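Local coordinates for protein protocadherin gamma-B3 (Homo sapiens, PDB 5K8R) that probably mediates calcium-dependent cell adhesion and may help establish and maintain specific neuronal connections in the brain, at residues A[109-114]-A[201-206]; A[313-318]-A[394-399]; A[61-66]-A[128-133]; A[260-265]-A[275-280]; A[14-19]-A[53-58]. All coordinates share one frame; numbering follows the deposited sequence.

Contact 1. Residues A[109-114]-A[201-206]; sequences ELEISE and IVADAN. With CA (calcium ion), chain J; CA (calcium ion), chain I; CA (calcium ion), chain H.
The parallel pairing of Glu111, Ile112 and Ser113 with Ile201, Val202 and Ala203 closes one edge of the mixed sheet in the second cadherin repeat and leads directly into the calcium site at the end of that repeat. Ile112 is gripped twice by the other strand: its N donates to Ile201 O at 3.1 Å, and its O receives Ala203 N at 2.7 Å. Ile201 N to Leu110 O and Glu114 N to Ala203 O continue the ladder on the two sides of that pair.

After its N has made the last rung, the Glu114 side chain carries the contact. Its CG sits between the backbone N and the carbonyl carbon (chi1 48°), and the extended chain beyond runs past Ala205, with Glu114 CG 3.6 Å from Ala205 CB. Glu114 OE2 takes the Ala205 N-H on its anti lone pair while binding a calcium ion at 2.4 Å. Asp204 OD1 and Ala205 O bind the same ion, and Glu114 OE1 reaches a second one at 2.5 Å; the strongest polar partner of Asp204 outside the segments is Glu241. On the sheet face of Glu111, Glu111 lies alongside Ile201, Glu111 CG 3.3 Å from Ile201 CG2.

Strand 107-113 is outermost in this sheet, and strand 193-203 separates it from strand 177-186, whose His177 and His178 touch Ile201 and Val202.

Contact 2. Residues A[313-318]-A[394-399]; sequences NAPEIT and ATDKGN. With CA (calcium ion), chain E.
Pro315 and Ala394 have the nearest CA atoms across the segments, 6.1 Å apart, and the segments meet by side-chain packing and a shared metal without any direct hydrogen bond between them. Strands 316-321 and 387-396 belong to different sheets of the fourth cadherin repeat, so this is a meeting of two layers near the calcium-bearing end.

The Pro315 ring is the wedge. Its CB rests 4.0 Å from Ala394 CB, its CG comes to 3.5 Å from Asp396 N, and its CD flanks Asp396 OD2. Proline and aspartate cross at about a right angle. Ile317 CD1 also meets Ala394 CB at 3.7 Å.

Asp396 turns its CG between its own backbone N and carbonyl carbon (chi1 54°), which aims OD2 at the calcium ion 2.7 Å away. Asn313 O binds that ion at 2.4 Å, and Asn311, Asp343, Asp345 and Asn349 complete the site. Asp396 OD1 accepts from Leu402 N.

A buried carboxylate beside proline carbons would probably be costly alone; here the calcium ion and the Leu402 amide probably offset its charge, and the metal ties the linker backbone to the repeat that follows.

Contact 3. Residues A[61-66]-A[128-133]; sequences DREEIC and QDPDVG. With CA (calcium ion), chain B; CA (calcium ion), chain D; CA (calcium ion), chain C.
Val132 packs over one face of the Arg62 guanidinium, its CG2 3.5 Å above the centre. The arginine gets there by leaving the backbone with CG anti to N (chi1 -169°) and bending at chi2 and chi3. At the edge of the same group, in its plane, lies Pro130 O, 3.1 Å from Arg62 NH2. Arg62 NH2 forms a salt bridge to Glu63 OE2 at 2.7 Å, approaching from above the carboxylate plane.

Glu63 is bent at chi2 (69°), which swings both its oxygens onto one calcium ion, while OE1 also bridges to a second. Glu63 OE2 and Asp131 OD1 bind the first ion at 2.4 and 2.5 Å, their carboxylate planes 74° apart. Replacing Arg62 by an alanine would probably leave Glu63 OE2 without its cationic neighbour and Val132 CG2 without the flat group it packs on.

Asp61 caps the short helix 62-65, and Asp129 forms an Asx turn; this is the Asp-Arg-Glu and Asp-Pro-Asp pairing of a cadherin inter-repeat calcium site, joining repeats one and two.

Contact 4. Residues A[260-265]-A[275-280]; sequences QLFKLD and GELDFE. With CA (calcium ion), chain G; CA (calcium ion), chain F.
The Phe262 ring meets Leu277 obliquely, its CZ 3.6 Å from Leu277 CD1, while Tyr285 packs against it edge-to-face; the other flat group, the ring of Phe279, has Glu280 OE2 at its edge, in plane. Phe262 belongs to the core of the beta-sandwich in the third cadherin repeat, where its side chain also touches Phe251, Leu271 and Ile305.

With CG anti to the carbonyl carbon (chi1 -63°), Phe262 brings CZ to the leucine, and the two side chains cross at about a right angle. Leu277 CD1 is shared: it also touches Leu261 CD1 at 3.7 Å, so one methyl group joins a core aromatic to a partly exposed leucine. Leu261 CD1 in turn lies 3.3 Å from Glu276 O, against the backbone of the loop.

The main chains come together at Gly275, whose N makes a weak hydrogen bond to Leu261 O at 3.3 Å. The absence of a CB matters here, because one would point toward 260-265 and would probably clash with Gln260 O.

From Gly275 the loop passes Leu277, which packs on Ile307 of strand 298-308, and enters the calcium site. There Asp278 OD1 binds one ion at 2.5 Å, and Glu280 OE1 bridges two, lying 2.4 Å from that calcium and 2.7 Å from its neighbour.

Contact 5. Residues A[14-19]-A[53-58]; sequences GSLVGN and NLLVSD
Val17 spreads its two methyls along strand 53-56 because CG1 stands anti to the backbone N (chi1 180°) and CG2 anti to the carbonyl carbon: CG1 meets Leu54 CD2 at 3.8 Å, and CG2 meets Val56 CG2 at 3.6 Å, crossing that side chain at about a right angle. Leu16 and Leu55 meet on the sheet face opposite to that of Leu54, CD1 to CD2 3.7 Å.

Between the strands the register slips by one. Val17 N and Gly18 N both donate to Leu54 O, at 2.8 and 3.0 Å, one carbonyl serving two amides. Before the slip, Gly14 N bonds Val56 O and Val56 N bonds Ser15 O.

Tyr5, Ile7 and Phe45 also touch Val17, and an alanine here would probably open a gap among them and leave Leu54 and Val56 without the CG1 and CG2 methyls they pack on. Two amides on one acceptor, with near-helical angles at Val17, define a classic beta bulge, here at the edge of an antiparallel sheet in the first cadherin repeat.

Overall arrangement
The five contacts are strung along a rod of four cadherin repeats, with contacts 5 and 2 far apart, about 128 Å between centres. Contact 5 lies within the first repeat, and its second segment leads shortly into contact 3, about 22 Å away between centres, at the calcium cluster joining repeats one and two. Contact 1 follows at the next junction, its centre about 39 Å from that of contact 3. Contacts 4 and 2 share the third junction: their centres are about 26 Å apart, and they touch where Asn313 ND2 lies 3.5 Å from Glu280 OE1. Calcium thus recurs at every junction, while contacts 1, 2 and 3 also touch the second subunit, the last through Gln128.

Contact 1. Residues A[109-114]-A[201-206]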
# COMPACT_ATOMS: atom_id res chain seq x y z
N GLU A 109 -11.11 -14.44 -11.23
CA GLU A 109 -10.58 -13.92 -9.98
C GLU A 109 -10.98 -12.46 -9.80
O GLU A 109 -11.04 -11.70 -10.77
CB GLU A 109 -9.05 -14.06 -9.93
CG GLU A 109 -8.56 -15.48 -9.76
CD GLU A 109 -7.07 -15.56 -9.51
OE1 GLU A 109 -6.39 -14.53 -9.70
OE2 GLU A 109 -6.59 -16.64 -9.12
N LEU A 110 -11.24 -12.09 -8.58
CA LEU A 110 -11.66 -10.77 -8.26
C LEU A 110 -10.98 -10.32 -6.99
O LEU A 110 -11.19 -10.89 -5.97
CB LEU A 110 -13.15 -10.81 -8.03
CG LEU A 110 -13.86 -9.56 -7.61
CD1 LEU A 110 -13.73 -8.53 -8.69
CD2 LEU A 110 -15.31 -9.88 -7.40
N GLU A 111 -10.16 -9.28 -7.08
CA GLU A 111 -9.43 -8.75 -5.93
C GLU A 111 -10.28 -7.68 -5.25
O GLU A 111 -10.66 -6.69 -5.88
CB GLU A 111 -8.08 -8.18 -6.35
CG GLU A 111 -7.12 -9.21 -6.92
CD GLU A 111 -5.68 -8.96 -6.49
OE1 GLU A 111 -5.47 -8.12 -5.59
OE2 GLU A 111 -4.77 -9.61 -7.05
N ILE A 112 -10.56 -7.87 -3.96
CA ILE A 112 -11.34 -6.94 -3.16
C ILE A 112 -10.62 -6.74 -1.84
O ILE A 112 -10.30 -7.71 -1.15
CB ILE A 112 -12.77 -7.45 -2.92
CG1 ILE A 112 -13.52 -7.60 -4.25
CG2 ILE A 112 -13.52 -6.51 -1.99
CD1 ILE A 112 -14.91 -8.19 -4.10
N SER A 113 -10.37 -5.48 -1.48
CA SER A 113 -9.70 -5.19 -0.22
C SER A 113 -10.65 -5.40 0.95
O SER A 113 -11.87 -5.22 0.83
CB SER A 113 -9.16 -3.76 -0.21
OG SER A 113 -10.19 -2.84 0.12
N GLU A 114 -10.09 -5.77 2.09
CA GLU A 114 -10.88 -5.98 3.30
C GLU A 114 -11.46 -4.69 3.86
O GLU A 114 -12.29 -4.75 4.77
CB GLU A 114 -10.04 -6.69 4.36
CG GLU A 114 -8.68 -6.07 4.56
CD GLU A 114 -7.81 -6.87 5.52
OE1 GLU A 114 -8.36 -7.62 6.35
OE2 GLU A 114 -6.57 -6.74 5.43
N ILE A 201 -10.44 -12.95 -4.03
CA ILE A 201 -9.23 -12.92 -3.23
C ILE A 201 -9.22 -11.62 -2.43
O ILE A 201 -9.31 -10.53 -3.01
CB ILE A 201 -7.97 -13.05 -4.10
CG1 ILE A 201 -6.72 -13.17 -3.23
CG2 ILE A 201 -7.87 -11.89 -5.08
CD1 ILE A 201 -5.48 -13.61 -3.99
N VAL A 202 -9.13 -11.74 -1.11
CA VAL A 202 -9.23 -10.58 -0.22
C VAL A 202 -7.88 -9.88 -0.17
O VAL A 202 -6.90 -10.43 0.34
CB VAL A 202 -9.69 -10.99 1.18
CG1 VAL A 202 -9.94 -9.76 2.04
CG2 VAL A 202 -10.94 -11.86 1.10
N ALA A 203 -7.82 -8.67 -0.71
CA ALA A 203 -6.59 -7.89 -0.66
C ALA A 203 -6.35 -7.38 0.76
O ALA A 203 -7.27 -6.95 1.45
CB ALA A 203 -6.65 -6.72 -1.63
N ASP A 204 -5.09 -7.44 1.19
CA ASP A 204 -4.74 -7.09 2.56
C ASP A 204 -4.77 -5.58 2.77
O ASP A 204 -4.38 -4.80 1.90
CB ASP A 204 -3.34 -7.62 2.91
CG ASP A 204 -2.96 -7.35 4.35
OD1 ASP A 204 -3.78 -7.64 5.25
OD2 ASP A 204 -1.85 -6.85 4.59
N ALA A 205 -5.24 -5.18 3.95
CA ALA A 205 -5.16 -3.80 4.41
C ALA A 205 -4.42 -3.76 5.74
O ALA A 205 -4.36 -4.75 6.47
CB ALA A 205 -6.55 -3.18 4.56
N ASN A 206 -3.84 -2.60 6.04
CA ASN A 206 -3.05 -2.44 7.26
C ASN A 206 -3.96 -2.08 8.44
O ASN A 206 -3.85 -1.02 9.06
CB ASN A 206 -1.97 -1.38 7.05
CG ASN A 206 -0.91 -1.42 8.13
OD1 ASN A 206 -0.36 -2.48 8.44
ND2 ASN A 206 -0.62 -0.27 8.72
CA CA J . -5.11 -6.90 7.35
CA CA I . -8.53 -7.46 8.88
CA CA H . 0.15 -4.07 10.17
O HOH W 1 -10.95 -7.01 9.28

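Contact 2. Residues A[313-318]-A[394-399]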
# COMPACT_ATOMS: atom_id res chain seq x y z
N ASN A 313 36.73 -3.21 42.00
CA ASN A 313 37.39 -2.03 42.55
C ASN A 313 38.12 -2.43 43.82
O ASN A 313 37.50 -2.92 44.76
CB ASN A 313 36.38 -0.91 42.84
CG ASN A 313 35.90 -0.21 41.58
OD1 ASN A 313 36.48 0.80 41.17
ND2 ASN A 313 34.85 -0.74 40.96
N ALA A 314 39.44 -2.21 43.83
CA ALA A 314 40.25 -2.56 44.98
C ALA A 314 40.10 -1.52 46.09
O ALA A 314 39.87 -0.34 45.81
CB ALA A 314 41.72 -2.68 44.58
N PRO A 315 40.23 -1.93 47.35
CA PRO A 315 40.15 -0.97 48.45
C PRO A 315 41.28 0.05 48.37
O PRO A 315 42.37 -0.23 47.88
CB PRO A 315 40.27 -1.84 49.70
CG PRO A 315 39.88 -3.21 49.26
CD PRO A 315 40.34 -3.32 47.84
N GLU A 316 40.97 1.26 48.85
CA GLU A 316 41.93 2.35 48.84
C GLU A 316 42.26 2.80 50.26
O GLU A 316 41.39 2.86 51.13
CB GLU A 316 41.38 3.53 48.03
CG GLU A 316 42.34 4.70 47.91
CD GLU A 316 41.79 5.83 47.06
OE1 GLU A 316 41.12 5.54 46.05
OE2 GLU A 316 42.01 7.01 47.42
N ILE A 317 43.53 3.11 50.47
CA ILE A 317 44.02 3.56 51.77
C ILE A 317 44.54 4.98 51.63
O ILE A 317 45.28 5.29 50.69
CB ILE A 317 45.13 2.63 52.30
CG1 ILE A 317 44.66 1.17 52.29
CG2 ILE A 317 45.55 3.05 53.70
CD1 ILE A 317 45.75 0.19 52.67
N THR A 318 44.14 5.84 52.56
CA THR A 318 44.64 7.21 52.64
C THR A 318 45.26 7.41 54.02
O THR A 318 44.69 7.00 55.03
CB THR A 318 43.53 8.23 52.40
OG1 THR A 318 42.85 7.92 51.18
CG2 THR A 318 44.11 9.63 52.30
N ALA A 394 44.78 -3.35 53.16
CA ALA A 394 43.32 -3.33 53.16
C ALA A 394 42.82 -4.38 52.18
O ALA A 394 43.31 -4.46 51.05
CB ALA A 394 42.78 -1.95 52.79
N THR A 395 41.84 -5.17 52.61
CA THR A 395 41.28 -6.23 51.78
C THR A 395 39.76 -6.21 51.91
O THR A 395 39.24 -6.15 53.03
CB THR A 395 41.82 -7.60 52.19
OG1 THR A 395 43.25 -7.58 52.16
CG2 THR A 395 41.32 -8.68 51.24
N ASP A 396 39.06 -6.25 50.78
CA ASP A 396 37.61 -6.27 50.81
C ASP A 396 37.11 -7.70 51.06
O ASP A 396 37.88 -8.65 51.16
CB ASP A 396 37.03 -5.69 49.52
CG ASP A 396 37.57 -6.36 48.27
OD1 ASP A 396 37.98 -7.53 48.33
OD2 ASP A 396 37.58 -5.70 47.21
N LYS A 397 35.79 -7.84 51.16
CA LYS A 397 35.16 -9.12 51.43
C LYS A 397 34.40 -9.65 50.21
O LYS A 397 33.37 -10.33 50.36
CB LYS A 397 34.23 -9.02 52.63
CG LYS A 397 34.88 -8.41 53.87
CD LYS A 397 33.95 -8.45 55.07
CE LYS A 397 34.53 -7.67 56.24
NZ LYS A 397 35.89 -8.15 56.61
N GLY A 398 34.89 -9.36 49.01
CA GLY A 398 34.26 -9.83 47.79
C GLY A 398 34.76 -11.20 47.37
O GLY A 398 35.62 -11.81 48.00
N ASN A 399 34.21 -11.67 46.26
CA ASN A 399 34.60 -12.96 45.70
C ASN A 399 34.87 -12.85 44.21
O ASN A 399 33.93 -12.74 43.41
CB ASN A 399 33.51 -14.01 45.97
CG ASN A 399 33.93 -15.40 45.53
OD1 ASN A 399 35.12 -15.71 45.46
ND2 ASN A 399 32.95 -16.25 45.25
CA CA E . 35.83 -3.86 46.26

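Contact 3. Residues A[61-66]-A[128-133]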
# COMPACT_ATOMS: atom_id res chain seq x y z
N ASP A 61 -29.65 -21.89 -40.14
CA ASP A 61 -29.25 -21.49 -38.80
C ASP A 61 -29.43 -19.98 -38.67
O ASP A 61 -28.70 -19.21 -39.31
CB ASP A 61 -27.81 -21.90 -38.52
CG ASP A 61 -27.30 -21.39 -37.18
OD1 ASP A 61 -28.12 -21.22 -36.26
OD2 ASP A 61 -26.08 -21.16 -37.06
N ARG A 62 -30.39 -19.55 -37.85
CA ARG A 62 -30.66 -18.13 -37.71
C ARG A 62 -29.49 -17.38 -37.09
O ARG A 62 -29.27 -16.20 -37.39
CB ARG A 62 -31.93 -17.92 -36.87
CG ARG A 62 -32.45 -16.49 -36.90
CD ARG A 62 -33.06 -16.10 -35.57
NE ARG A 62 -32.09 -16.20 -34.48
CZ ARG A 62 -31.20 -15.26 -34.19
NH1 ARG A 62 -31.16 -14.14 -34.90
NH2 ARG A 62 -30.35 -15.43 -33.19
N GLU A 63 -28.73 -18.05 -36.22
CA GLU A 63 -27.58 -17.39 -35.59
C GLU A 63 -26.51 -17.05 -36.62
O GLU A 63 -25.89 -15.98 -36.55
CB GLU A 63 -27.00 -18.27 -34.49
CG GLU A 63 -27.73 -18.16 -33.15
CD GLU A 63 -29.12 -18.75 -33.19
OE1 GLU A 63 -29.28 -19.87 -33.71
OE2 GLU A 63 -30.06 -18.08 -32.71
N GLU A 64 -26.28 -17.94 -37.58
CA GLU A 64 -25.26 -17.69 -38.60
C GLU A 64 -25.76 -16.74 -39.68
O GLU A 64 -24.95 -16.03 -40.30
CB GLU A 64 -24.80 -19.01 -39.21
CG GLU A 64 -23.60 -18.89 -40.13
CD GLU A 64 -23.16 -20.22 -40.70
OE1 GLU A 64 -23.85 -21.23 -40.45
OE2 GLU A 64 -22.13 -20.27 -41.39
N ILE A 65 -27.07 -16.70 -39.91
CA ILE A 65 -27.62 -15.87 -40.99
C ILE A 65 -27.83 -14.44 -40.52
O ILE A 65 -27.35 -13.49 -41.16
CB ILE A 65 -28.93 -16.49 -41.51
CG1 ILE A 65 -28.66 -17.85 -42.16
CG2 ILE A 65 -29.60 -15.55 -42.50
CD1 ILE A 65 -29.92 -18.61 -42.51
N CYS A 66 -28.54 -14.25 -39.41
CA CYS A 66 -28.87 -12.91 -38.94
C CYS A 66 -28.16 -12.49 -37.66
O CYS A 66 -28.15 -11.30 -37.35
CB CYS A 66 -30.39 -12.78 -38.73
SG CYS A 66 -31.38 -12.91 -40.24
N GLN A 128 -23.26 -14.31 -22.29
CA GLN A 128 -23.58 -14.05 -23.69
C GLN A 128 -24.40 -15.20 -24.25
O GLN A 128 -24.25 -16.36 -23.85
CB GLN A 128 -22.31 -13.86 -24.52
CG GLN A 128 -21.54 -12.60 -24.18
CD GLN A 128 -20.40 -12.33 -25.14
OE1 GLN A 128 -20.15 -13.11 -26.06
NE2 GLN A 128 -19.70 -11.22 -24.94
N ASP A 129 -25.28 -14.87 -25.20
CA ASP A 129 -26.19 -15.84 -25.79
C ASP A 129 -26.45 -15.46 -27.24
O ASP A 129 -27.01 -14.38 -27.51
CB ASP A 129 -27.49 -15.90 -25.00
CG ASP A 129 -28.29 -17.16 -25.27
OD1 ASP A 129 -28.45 -17.53 -26.45
OD2 ASP A 129 -28.76 -17.78 -24.29
N PRO A 130 -26.08 -16.30 -28.21
CA PRO A 130 -26.27 -15.94 -29.62
C PRO A 130 -27.72 -15.93 -30.06
O PRO A 130 -28.00 -15.50 -31.19
CB PRO A 130 -25.47 -17.02 -30.37
CG PRO A 130 -25.44 -18.17 -29.44
CD PRO A 130 -25.41 -17.61 -28.05
N ASP A 131 -28.65 -16.38 -29.22
CA ASP A 131 -30.07 -16.30 -29.56
C ASP A 131 -30.55 -14.86 -29.44
O ASP A 131 -29.79 -13.94 -29.11
CB ASP A 131 -30.88 -17.23 -28.65
CG ASP A 131 -30.52 -18.70 -28.85
OD1 ASP A 131 -30.15 -19.07 -29.98
OD2 ASP A 131 -30.61 -19.47 -27.87
N VAL A 132 -31.84 -14.65 -29.71
CA VAL A 132 -32.46 -13.33 -29.64
C VAL A 132 -33.78 -13.45 -28.90
O VAL A 132 -34.29 -14.54 -28.65
CB VAL A 132 -32.67 -12.71 -31.04
CG1 VAL A 132 -31.33 -12.34 -31.66
CG2 VAL A 132 -33.43 -13.66 -31.94
N GLY A 133 -34.35 -12.29 -28.56
CA GLY A 133 -35.62 -12.28 -27.85
C GLY A 133 -35.47 -12.83 -26.45
O GLY A 133 -34.47 -12.61 -25.76
CA CA B . -30.33 -19.20 -25.39
CA CA D . -31.46 -19.87 -31.91
CA CA C . -29.52 -22.16 -34.53

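Contact 4. Residues A[260-265]-A[275-280]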
# COMPACT_ATOMS: atom_id res chain seq x y z
N GLN A 260 25.46 5.53 23.33
CA GLN A 260 26.81 4.99 23.21
C GLN A 260 26.99 3.69 23.97
O GLN A 260 28.12 3.19 24.06
CB GLN A 260 27.82 6.02 23.71
CG GLN A 260 27.87 7.30 22.90
CD GLN A 260 28.45 7.09 21.51
OE1 GLN A 260 27.75 7.23 20.51
NE2 GLN A 260 29.73 6.75 21.45
N LEU A 261 25.92 3.13 24.53
CA LEU A 261 26.01 1.92 25.34
C LEU A 261 25.21 0.75 24.78
O LEU A 261 25.69 -0.39 24.83
CB LEU A 261 25.53 2.21 26.77
CG LEU A 261 26.63 2.38 27.83
CD1 LEU A 261 27.39 1.08 28.03
CD2 LEU A 261 27.58 3.51 27.45
N PHE A 262 24.02 0.98 24.25
CA PHE A 262 23.16 -0.09 23.77
C PHE A 262 22.78 0.14 22.31
O PHE A 262 22.81 1.27 21.81
CB PHE A 262 21.90 -0.22 24.63
CG PHE A 262 22.17 -0.58 26.06
CD1 PHE A 262 22.48 -1.89 26.41
CD2 PHE A 262 22.12 0.38 27.06
CE1 PHE A 262 22.74 -2.23 27.72
CE2 PHE A 262 22.38 0.04 28.37
CZ PHE A 262 22.69 -1.26 28.71
N LYS A 263 22.42 -0.95 21.65
CA LYS A 263 22.04 -0.94 20.24
C LYS A 263 20.86 -1.88 20.04
O LYS A 263 20.88 -3.02 20.53
CB LYS A 263 23.21 -1.36 19.34
CG LYS A 263 22.82 -1.60 17.89
CD LYS A 263 24.01 -2.11 17.09
CE LYS A 263 23.60 -2.46 15.66
NZ LYS A 263 23.04 -1.28 14.94
N LEU A 264 19.84 -1.41 19.33
CA LEU A 264 18.65 -2.20 19.02
C LEU A 264 18.58 -2.42 17.52
O LEU A 264 18.47 -1.45 16.76
CB LEU A 264 17.39 -1.51 19.53
CG LEU A 264 16.07 -2.26 19.31
CD1 LEU A 264 16.06 -3.57 20.07
CD2 LEU A 264 14.88 -1.39 19.71
N ASP A 265 18.64 -3.68 17.10
CA ASP A 265 18.57 -4.01 15.68
C ASP A 265 17.20 -3.66 15.13
O ASP A 265 16.17 -4.01 15.72
CB ASP A 265 18.88 -5.49 15.47
CG ASP A 265 19.19 -5.82 14.02
OD1 ASP A 265 18.42 -5.42 13.12
OD2 ASP A 265 20.21 -6.49 13.77
N GLY A 275 28.98 -0.58 24.49
CA GLY A 275 29.96 0.01 25.39
C GLY A 275 30.18 -0.84 26.62
O GLY A 275 29.87 -2.04 26.62
N GLU A 276 30.70 -0.23 27.69
CA GLU A 276 31.01 -0.94 28.92
C GLU A 276 30.01 -0.54 30.00
O GLU A 276 29.79 0.65 30.25
CB GLU A 276 32.43 -0.62 29.38
CG GLU A 276 33.49 -0.82 28.31
CD GLU A 276 33.58 -2.25 27.83
OE1 GLU A 276 33.34 -3.17 28.64
OE2 GLU A 276 33.89 -2.46 26.64
N LEU A 277 29.41 -1.55 30.64
CA LEU A 277 28.52 -1.30 31.77
C LEU A 277 29.34 -1.08 33.03
O LEU A 277 30.35 -1.76 33.26
CB LEU A 277 27.56 -2.47 31.97
CG LEU A 277 26.49 -2.75 30.90
CD1 LEU A 277 25.92 -1.45 30.36
CD2 LEU A 277 27.05 -3.61 29.78
N ASP A 278 28.91 -0.12 33.85
CA ASP A 278 29.59 0.20 35.10
C ASP A 278 28.54 0.36 36.19
O ASP A 278 27.79 1.34 36.18
CB ASP A 278 30.45 1.46 34.96
CG ASP A 278 31.34 1.68 36.16
OD1 ASP A 278 31.60 0.72 36.91
OD2 ASP A 278 31.80 2.83 36.36
N PHE A 279 28.49 -0.61 37.11
CA PHE A 279 27.53 -0.53 38.21
C PHE A 279 27.75 0.71 39.06
O PHE A 279 26.79 1.27 39.60
CB PHE A 279 27.62 -1.80 39.07
CG PHE A 279 26.69 -1.80 40.25
CD1 PHE A 279 25.39 -2.25 40.11
CD2 PHE A 279 27.12 -1.38 41.49
CE1 PHE A 279 24.53 -2.26 41.19
CE2 PHE A 279 26.27 -1.39 42.58
CZ PHE A 279 24.97 -1.83 42.43
N GLU A 280 29.01 1.15 39.20
CA GLU A 280 29.30 2.33 40.00
C GLU A 280 28.75 3.60 39.38
O GLU A 280 28.56 4.59 40.10
CB GLU A 280 30.82 2.47 40.20
CG GLU A 280 31.37 1.64 41.35
CD GLU A 280 31.21 0.15 41.13
OE1 GLU A 280 31.47 -0.32 40.01
OE2 GLU A 280 30.83 -0.55 42.09
CA CA G . 32.65 -1.23 38.09
CA CA F . 31.55 -2.77 41.22
O HOH W 2 33.01 -0.88 35.62

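Contact 5. Residues A[14-19]-A[53-58]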
# COMPACT_ATOMS: atom_id res chain seq x y z
N GLY A 14 -36.29 -30.93 -46.52
CA GLY A 14 -37.55 -31.37 -47.08
C GLY A 14 -38.77 -30.91 -46.32
O GLY A 14 -39.89 -31.30 -46.70
N SER A 15 -38.61 -30.11 -45.27
CA SER A 15 -39.76 -29.60 -44.53
C SER A 15 -40.54 -28.60 -45.38
O SER A 15 -39.96 -27.77 -46.08
CB SER A 15 -39.30 -28.93 -43.24
OG SER A 15 -38.64 -29.86 -42.39
N LEU A 16 -41.86 -28.70 -45.32
CA LEU A 16 -42.72 -27.87 -46.15
C LEU A 16 -42.68 -26.42 -45.67
O LEU A 16 -43.12 -26.12 -44.55
CB LEU A 16 -44.15 -28.40 -46.13
CG LEU A 16 -45.19 -27.56 -46.87
CD1 LEU A 16 -44.83 -27.45 -48.34
CD2 LEU A 16 -46.58 -28.14 -46.70
N VAL A 17 -42.16 -25.53 -46.50
CA VAL A 17 -42.25 -24.10 -46.22
C VAL A 17 -43.61 -23.57 -46.65
O VAL A 17 -44.27 -22.84 -45.91
CB VAL A 17 -41.10 -23.33 -46.89
CG1 VAL A 17 -41.22 -21.84 -46.60
CG2 VAL A 17 -39.76 -23.87 -46.43
N GLY A 18 -44.04 -23.92 -47.86
CA GLY A 18 -45.34 -23.45 -48.29
C GLY A 18 -45.74 -24.04 -49.62
O GLY A 18 -45.00 -24.83 -50.22
N ASN A 19 -46.93 -23.65 -50.08
CA ASN A 19 -47.45 -24.04 -51.38
C ASN A 19 -47.36 -22.82 -52.29
O ASN A 19 -48.34 -22.11 -52.51
CB ASN A 19 -48.89 -24.56 -51.26
CG ASN A 19 -49.05 -25.63 -50.19
OD1 ASN A 19 -48.66 -26.78 -50.39
ND2 ASN A 19 -49.64 -25.25 -49.07
N ASN A 53 -44.32 -26.73 -54.37
CA ASN A 53 -44.13 -26.53 -52.94
C ASN A 53 -42.74 -25.99 -52.66
O ASN A 53 -41.74 -26.55 -53.11
CB ASN A 53 -44.35 -27.84 -52.17
CG ASN A 53 -45.77 -28.35 -52.29
OD1 ASN A 53 -46.69 -27.60 -52.62
ND2 ASN A 53 -45.95 -29.64 -52.01
N LEU A 54 -42.68 -24.88 -51.92
CA LEU A 54 -41.42 -24.36 -51.41
C LEU A 54 -41.00 -25.19 -50.20
O LEU A 54 -41.76 -25.30 -49.22
CB LEU A 54 -41.57 -22.89 -51.03
CG LEU A 54 -40.28 -22.15 -50.67
CD1 LEU A 54 -39.36 -22.08 -51.88
CD2 LEU A 54 -40.59 -20.75 -50.15
N LEU A 55 -39.80 -25.77 -50.27
CA LEU A 55 -39.30 -26.69 -49.27
C LEU A 55 -37.91 -26.27 -48.80
O LEU A 55 -37.18 -25.56 -49.51
CB LEU A 55 -39.23 -28.13 -49.81
CG LEU A 55 -40.47 -28.73 -50.47
CD1 LEU A 55 -40.16 -30.12 -51.01
CD2 LEU A 55 -41.62 -28.78 -49.49
N VAL A 56 -37.55 -26.73 -47.60
CA VAL A 56 -36.23 -26.46 -47.05
C VAL A 56 -35.20 -27.33 -47.76
O VAL A 56 -35.36 -28.55 -47.86
CB VAL A 56 -36.22 -26.72 -45.53
CG1 VAL A 56 -34.81 -26.61 -44.99
CG2 VAL A 56 -37.14 -25.75 -44.82
N SER A 57 -34.13 -26.70 -48.24
CA SER A 57 -33.10 -27.39 -49.00
C SER A 57 -31.84 -27.67 -48.20
O SER A 57 -31.14 -28.65 -48.48
CB SER A 57 -32.73 -26.59 -50.25
OG SER A 57 -31.69 -27.23 -50.98
N ASP A 58 -31.51 -26.83 -47.22
CA ASP A 58 -30.30 -26.99 -46.43
C ASP A 58 -30.57 -26.47 -45.02
O ASP A 58 -31.67 -26.00 -44.71
CB ASP A 58 -29.12 -26.27 -47.09
CG ASP A 58 -27.78 -26.76 -46.59
OD1 ASP A 58 -27.72 -27.86 -46.01
OD2 ASP A 58 -26.77 -26.05 -46.79